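PDB 3VMV: pectate lyase from Bacillus, which probably cleaves polygalacturonate (pectate), the de-esterified backbone of pectin, by the eliminative reaction of a polysaccharide lyase of family 1. Local coordinates for residues I97-V110 / I123-N137. Numbering follows the deposited sequence.
With SO4 (sulfate ion), chain B.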
loop_
_atom_site.group_PDB
_atom_site.type_symbol
_atom_site.label_atom_id
_atom_site.label_comp_id
_atom_site.label_asym_id
_atom_site.label_seq_id
_atom_site.Cartn_x
_atom_site.Cartn_y
_atom_site.Cartn_z
ATOM N N ILE A 97 -5.578 10.076 -0.844
ATOM C CA ILE A 97 -4.514 10.798 -0.146
ATOM C C ILE A 97 -3.202 10.682 -0.883
ATOM O O ILE A 97 -2.869 9.609 -1.378
ATOM C CB ILE A 97 -4.322 10.171 1.263
ATOM C CG1 ILE A 97 -5.622 10.330 2.056
ATOM C CG2 ILE A 97 -3.169 10.879 1.996
ATOM C CD1 ILE A 97 -5.636 9.531 3.426
ATOM N N ARG A 98 -2.448 11.780 -0.971
ATOM C CA ARG A 98 -1.114 11.740 -1.549
ATOM C C ARG A 98 -0.106 12.183 -0.518
ATOM O O ARG A 98 -0.247 13.249 0.071
ATOM C CB ARG A 98 -0.976 12.580 -2.828
ATOM C CG ARG A 98 0.420 12.497 -3.453
ATOM C CD ARG A 98 0.466 13.231 -4.798
ATOM N NE ARG A 98 0.224 14.655 -4.589
ATOM C CZ ARG A 98 -0.037 15.526 -5.579
ATOM N NH1 ARG A 98 -0.208 16.806 -5.282
ATOM N NH2 ARG A 98 -0.141 15.113 -6.838
ATOM N N LEU A 99 0.930 11.381 -0.334
ATOM C CA LEU A 99 2.039 11.783 0.530
ATOM C C LEU A 99 3.205 12.197 -0.324
ATOM O O LEU A 99 3.718 11.376 -1.106
ATOM C CB LEU A 99 2.437 10.625 1.448
ATOM C CG LEU A 99 1.365 9.932 2.316
ATOM C CD1 LEU A 99 2.084 8.926 3.268
ATOM C CD2 LEU A 99 0.459 10.840 3.069
ATOM N N SER A 100 3.679 13.426 -0.183
ATOM C CA SER A 100 4.764 13.925 -1.028
ATOM C C SER A 100 5.872 14.498 -0.137
ATOM O O SER A 100 5.632 15.418 0.649
ATOM C CB SER A 100 4.205 14.995 -1.975
ATOM O OG SER A 100 5.250 15.709 -2.606
ATOM N N ASN A 101 7.058 13.916 -0.243
ATOM C CA ASN A 101 8.176 14.222 0.658
ATOM C C ASN A 101 7.710 14.289 2.113
ATOM O O ASN A 101 7.988 15.216 2.864
ATOM C CB ASN A 101 8.914 15.496 0.233
ATOM C CG ASN A 101 10.357 15.527 0.739
ATOM O OD1 ASN A 101 10.878 14.556 1.267
ATOM N ND2 ASN A 101 11.019 16.698 0.550
ATOM N N ALA A 102 6.958 13.253 2.461
ATOM C CA ALA A 102 6.307 13.151 3.740
ATOM C C ALA A 102 7.031 12.132 4.606
ATOM O O ALA A 102 7.378 11.063 4.114
ATOM C CB ALA A 102 4.843 12.743 3.509
ATOM N N HIS A 103 7.301 12.486 5.866
ATOM C CA HIS A 103 8.161 11.688 6.738
ATOM C C HIS A 103 7.506 11.424 8.059
ATOM O O HIS A 103 7.005 12.342 8.681
ATOM C CB HIS A 103 9.477 12.412 6.939
ATOM C CG HIS A 103 10.252 12.536 5.672
ATOM N ND1 HIS A 103 9.918 13.441 4.687
ATOM C CD2 HIS A 103 11.272 11.797 5.179
ATOM C CE1 HIS A 103 10.732 13.284 3.656
ATOM N NE2 HIS A 103 11.564 12.298 3.932
ATOM N N ASN A 104 7.509 10.157 8.465
ATOM C CA ASN A 104 6.923 9.735 9.734
ATOM C C ASN A 104 5.410 9.981 9.730
ATOM O O ASN A 104 4.880 10.853 10.447
ATOM C CB ASN A 104 7.609 10.432 10.946
ATOM C CG ASN A 104 7.129 9.864 12.267
ATOM O OD1 ASN A 104 6.800 8.680 12.341
ATOM N ND2 ASN A 104 7.041 10.697 13.297
ATOM N N ILE A 105 4.730 9.187 8.907
ATOM C CA ILE A 105 3.308 9.337 8.640
ATOM C C ILE A 105 2.589 8.017 8.900
ATOM O O ILE A 105 3.051 6.963 8.451
ATOM C CB ILE A 105 3.073 9.696 7.170
ATOM C CG1 ILE A 105 4.036 10.816 6.701
ATOM C CG2 ILE A 105 1.618 10.058 6.939
ATOM C CD1 ILE A 105 3.785 12.204 7.330
ATOM N N ILE A 106 1.482 8.069 9.625
ATOM C CA ILE A 106 0.609 6.926 9.815
ATOM C C ILE A 106 -0.767 7.213 9.193
ATOM O O ILE A 106 -1.354 8.251 9.460
ATOM C CB ILE A 106 0.441 6.632 11.311
ATOM C CG1 ILE A 106 1.804 6.294 11.893
ATOM C CG2 ILE A 106 -0.587 5.488 11.529
ATOM C CD1 ILE A 106 1.760 5.953 13.393
ATOM N N ILE A 107 -1.262 6.306 8.347
ATOM C CA ILE A 107 -2.665 6.330 7.888
ATOM C C ILE A 107 -3.293 5.035 8.375
ATOM O O ILE A 107 -2.820 3.933 8.024
ATOM C CB ILE A 107 -2.727 6.427 6.379
ATOM C CG1 ILE A 107 -1.960 7.656 5.894
ATOM C CG2 ILE A 107 -4.198 6.423 5.867
ATOM C CD1 ILE A 107 -1.816 7.782 4.433
ATOM N N GLN A 108 -4.314 5.155 9.211
ATOM C CA GLN A 108 -4.822 3.987 9.922
ATOM C C GLN A 108 -6.326 4.047 10.055
ATOM O O GLN A 108 -6.933 5.117 10.339
ATOM C CB GLN A 108 -4.165 3.993 11.288
ATOM C CG GLN A 108 -4.483 2.775 12.128
ATOM C CD GLN A 108 -3.643 2.742 13.387
ATOM O OE1 GLN A 108 -2.920 1.755 13.675
ATOM N NE2 GLN A 108 -3.742 3.787 14.152
ATOM N N ASN A 109 -6.960 2.881 9.960
ATOM C CA ASN A 109 -8.394 2.750 10.220
ATOM C C ASN A 109 -9.308 3.641 9.375
ATOM O O ASN A 109 -10.312 4.168 9.879
ATOM C CB ASN A 109 -8.712 2.976 11.710
ATOM C CG ASN A 109 -10.067 2.424 12.111
ATOM O OD1 ASN A 109 -10.441 1.304 11.717
ATOM N ND2 ASN A 109 -10.814 3.215 12.892
ATOM N N VAL A 110 -8.942 3.831 8.113
ATOM C CA VAL A 110 -9.859 4.518 7.185
ATOM C C VAL A 110 -10.244 3.623 5.998
ATOM O O VAL A 110 -9.514 2.690 5.634
ATOM C CB VAL A 110 -9.229 5.864 6.639
ATOM C CG1 VAL A 110 -8.946 6.810 7.778
ATOM C CG2 VAL A 110 -7.940 5.559 5.827
ATOM N N ILE A 123 -4.089 5.699 -1.913
ATOM C CA ILE A 123 -2.947 6.335 -1.263
ATOM C C ILE A 123 -1.773 6.292 -2.211
ATOM O O ILE A 123 -1.323 5.219 -2.604
ATOM C CB ILE A 123 -2.552 5.657 0.043
ATOM C CG1 ILE A 123 -3.748 5.609 0.984
ATOM C CG2 ILE A 123 -1.396 6.440 0.720
ATOM C CD1 ILE A 123 -3.461 4.878 2.342
ATOM N N GLU A 124 -1.269 7.466 -2.588
ATOM C CA GLU A 124 -0.055 7.581 -3.371
ATOM C C GLU A 124 1.074 8.019 -2.472
ATOM O O GLU A 124 0.951 9.055 -1.812
ATOM C CB GLU A 124 -0.233 8.587 -4.520
ATOM C CG GLU A 124 1.161 8.909 -5.169
ATOM C CD GLU A 124 1.161 9.496 -6.588
ATOM O OE1 GLU A 124 0.962 8.749 -7.585
ATOM O OE2 GLU A 124 1.431 10.712 -6.723
ATOM N N VAL A 125 2.174 7.259 -2.434
ATOM C CA VAL A 125 3.294 7.604 -1.572
ATOM C C VAL A 125 4.480 7.922 -2.491
ATOM O O VAL A 125 4.944 7.049 -3.205
ATOM C CB VAL A 125 3.641 6.433 -0.636
ATOM C CG1 VAL A 125 4.778 6.802 0.267
ATOM C CG2 VAL A 125 2.411 5.959 0.183
ATOM N N THR A 126 4.958 9.170 -2.502
ATOM C CA THR A 126 5.827 9.606 -3.577
ATOM C C THR A 126 6.778 10.694 -3.140
ATOM O O THR A 126 6.838 11.053 -1.954
ATOM C CB THR A 126 4.964 10.031 -4.799
ATOM O OG1 THR A 126 5.803 10.196 -5.944
ATOM C CG2 THR A 126 4.144 11.310 -4.524
ATOM N N ASP A 127 7.578 11.181 -4.087
ATOM C CA ASP A 127 8.500 12.288 -3.856
ATOM C C ASP A 127 9.325 12.124 -2.587
ATOM O O ASP A 127 9.350 13.023 -1.746
ATOM C CB ASP A 127 7.751 13.644 -3.814
ATOM C CG ASP A 127 6.906 13.894 -5.080
ATOM O OD1 ASP A 127 7.344 13.508 -6.184
ATOM O OD2 ASP A 127 5.806 14.456 -4.967
ATOM N N ASP A 128 9.998 10.989 -2.475
ATOM C CA ASP A 128 10.996 10.768 -1.440
ATOM C C ASP A 128 10.449 10.661 -0.029
ATOM O O ASP A 128 11.201 10.829 0.931
ATOM C CB ASP A 128 12.090 11.841 -1.526
ATOM C CG ASP A 128 12.803 11.826 -2.870
ATOM O OD1 ASP A 128 13.814 11.107 -2.980
ATOM O OD2 ASP A 128 12.365 12.536 -3.800
ATOM N N SER A 129 9.163 10.301 0.090
ATOM C CA SER A 129 8.568 10.078 1.407
ATOM C C SER A 129 9.275 8.902 2.088
ATOM O O SER A 129 9.724 7.961 1.436
ATOM C CB SER A 129 7.096 9.735 1.257
ATOM O OG SER A 129 6.346 10.873 0.874
ATOM N N LYS A 130 9.355 8.950 3.414
ATOM C CA LYS A 130 9.959 7.864 4.168
ATOM C C LYS A 130 9.245 7.645 5.489
ATOM O O LYS A 130 8.685 8.599 6.077
ATOM C CB LYS A 130 11.433 8.170 4.436
ATOM C CG LYS A 130 12.238 8.139 3.121
ATOM C CD LYS A 130 13.729 8.214 3.365
ATOM C CE LYS A 130 14.452 8.314 2.032
ATOM N NZ LYS A 130 13.504 8.669 0.930
ATOM N N ASN A 131 9.263 6.396 5.957
ATOM C CA ASN A 131 8.718 6.025 7.285
ATOM C C ASN A 131 7.229 6.263 7.330
ATOM O O ASN A 131 6.758 7.188 7.935
ATOM C CB ASN A 131 9.462 6.716 8.435
ATOM C CG ASN A 131 10.829 6.119 8.626
ATOM O OD1 ASN A 131 10.977 5.075 9.293
ATOM N ND2 ASN A 131 11.807 6.696 7.986
ATOM N N VAL A 132 6.517 5.428 6.587
ATOM C CA VAL A 132 5.098 5.525 6.436
ATOM C C VAL A 132 4.485 4.189 6.802
ATOM O O VAL A 132 4.958 3.151 6.318
ATOM C CB VAL A 132 4.771 5.798 4.987
ATOM C CG1 VAL A 132 3.271 5.822 4.756
ATOM C CG2 VAL A 132 5.418 7.116 4.490
ATOM N N TRP A 133 3.473 4.219 7.660
ATOM C CA TRP A 133 2.766 3.017 8.089
ATOM C C TRP A 133 1.294 3.137 7.662
ATOM O O TRP A 133 0.610 4.079 8.093
ATOM C CB TRP A 133 2.920 2.920 9.606
ATOM C CG TRP A 133 2.359 1.655 10.206
ATOM C CD1 TRP A 133 2.212 0.456 9.567
ATOM C CD2 TRP A 133 1.957 1.452 11.562
ATOM N NE1 TRP A 133 1.707 -0.494 10.447
ATOM C CE2 TRP A 133 1.532 0.105 11.672
ATOM C CE3 TRP A 133 1.877 2.297 12.689
ATOM C CZ2 TRP A 133 1.081 -0.437 12.869
ATOM C CZ3 TRP A 133 1.439 1.761 13.885
ATOM C CH2 TRP A 133 1.022 0.417 13.957
ATOM N N ILE A 134 0.852 2.222 6.796
ATOM C CA ILE A 134 -0.523 2.194 6.277
ATOM C C ILE A 134 -1.141 0.934 6.888
ATOM O O ILE A 134 -0.759 -0.159 6.469
ATOM C CB ILE A 134 -0.463 2.137 4.781
ATOM C CG1 ILE A 134 0.100 3.474 4.293
ATOM C CG2 ILE A 134 -1.898 1.837 4.164
ATOM C CD1 ILE A 134 0.540 3.461 2.808
ATOM N N ASP A 135 -1.998 1.126 7.893
ATOM C CA ASP A 135 -2.432 0.017 8.762
ATOM C C ASP A 135 -3.929 -0.009 8.982
ATOM O O ASP A 135 -4.553 0.987 9.281
ATOM C CB ASP A 135 -1.693 0.165 10.091
ATOM C CG ASP A 135 -2.085 -0.911 11.113
ATOM O OD1 ASP A 135 -1.600 -2.039 10.956
ATOM O OD2 ASP A 135 -2.869 -0.602 12.020
ATOM N N HIS A 136 -4.532 -1.182 8.863
ATOM C CA HIS A 136 -5.925 -1.365 9.266
ATOM C C HIS A 136 -6.908 -0.495 8.493
ATOM O O HIS A 136 -7.875 0.003 9.037
ATOM C CB HIS A 136 -6.102 -1.200 10.791
ATOM C CG HIS A 136 -5.804 -2.448 11.567
ATOM N ND1 HIS A 136 -4.614 -2.641 12.234
ATOM C CD2 HIS A 136 -6.526 -3.585 11.741
ATOM C CE1 HIS A 136 -4.648 -3.816 12.853
ATOM N NE2 HIS A 136 -5.786 -4.419 12.551
ATOM N N ASN A 137 -6.647 -0.371 7.192
ATOM C CA ASN A 137 -7.542 0.341 6.295
ATOM C C ASN A 137 -8.263 -0.617 5.350
ATOM O O ASN A 137 -7.962 -1.815 5.310
ATOM C CB ASN A 137 -6.744 1.315 5.465
ATOM C CG ASN A 137 -5.827 2.200 6.308
ATOM O OD1 ASN A 137 -4.558 2.140 6.171
ATOM N ND2 ASN A 137 -6.401 3.030 7.116
HETATM S S SO4 B . -1.440 17.918 -8.802
HETATM O O1 SO4 B . -2.870 17.816 -8.545
HETATM O O2 SO4 B . -0.763 18.571 -7.704
HETATM O O3 SO4 B . -0.899 16.575 -8.999
HETATM O O4 SO4 B . -1.215 18.728 -9.987
#
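Leu99 and Val132 meet inside the parallel beta-helix, where residues 97-110 and 123-137 form parts of two successive coils. Strand 97-100 runs parallel to 123-126, and after a corner 105-108 pairs with 132-135. Aliphatic residues suit the inward face: Leu99 CD1 reaches Val132 CG1 at 3.6 Å, and Ile107 and Ile123 reach toward each other tip to tip, their CD1 methyls 3.9 Å apart.

On the outward face, Arg98 CB lies near Glu124 O; CG, turned anti to the backbone N (chi1 -178°), runs alongside the Glu124 side chain; CD lies 3.3 Å from Glu124 OE2, but NE stays 4.6 Å from that oxygen, too far for a salt bridge, so Glu124 flanks the aliphatic part of the arginine. The chain bends at chi3, and the guanidinium grips a sulfate, probably from the crystallisation liquor, edge-on: NH1 donates a hydrogen bond to O2, and NH2 another to O3 at 2.7 Å. Asp67 and Glu119 also form salt bridges with this guanidinium, while Glu124 OE1 pairs with Lys159. A leucine in place of Arg98 would probably leave Asp67 and Glu119 without this cationic partner.

On the outward-facing side of the second strand pair, Ile106 CD1 abuts the edge of the Trp133 indole at CE3; Trp133 NE1 is hydrogen-bonded to Ser168 OG.

At the type I' turn 126-129, where the register shifts by one residue, Ser129 OG takes the place of a carbonyl acceptor for Ala102 N (2.9 Å, 166°) and donates to Thr126 O. Ser100 OG donates to the anti lone pair of Asp127 OD2 at 2.7 Å.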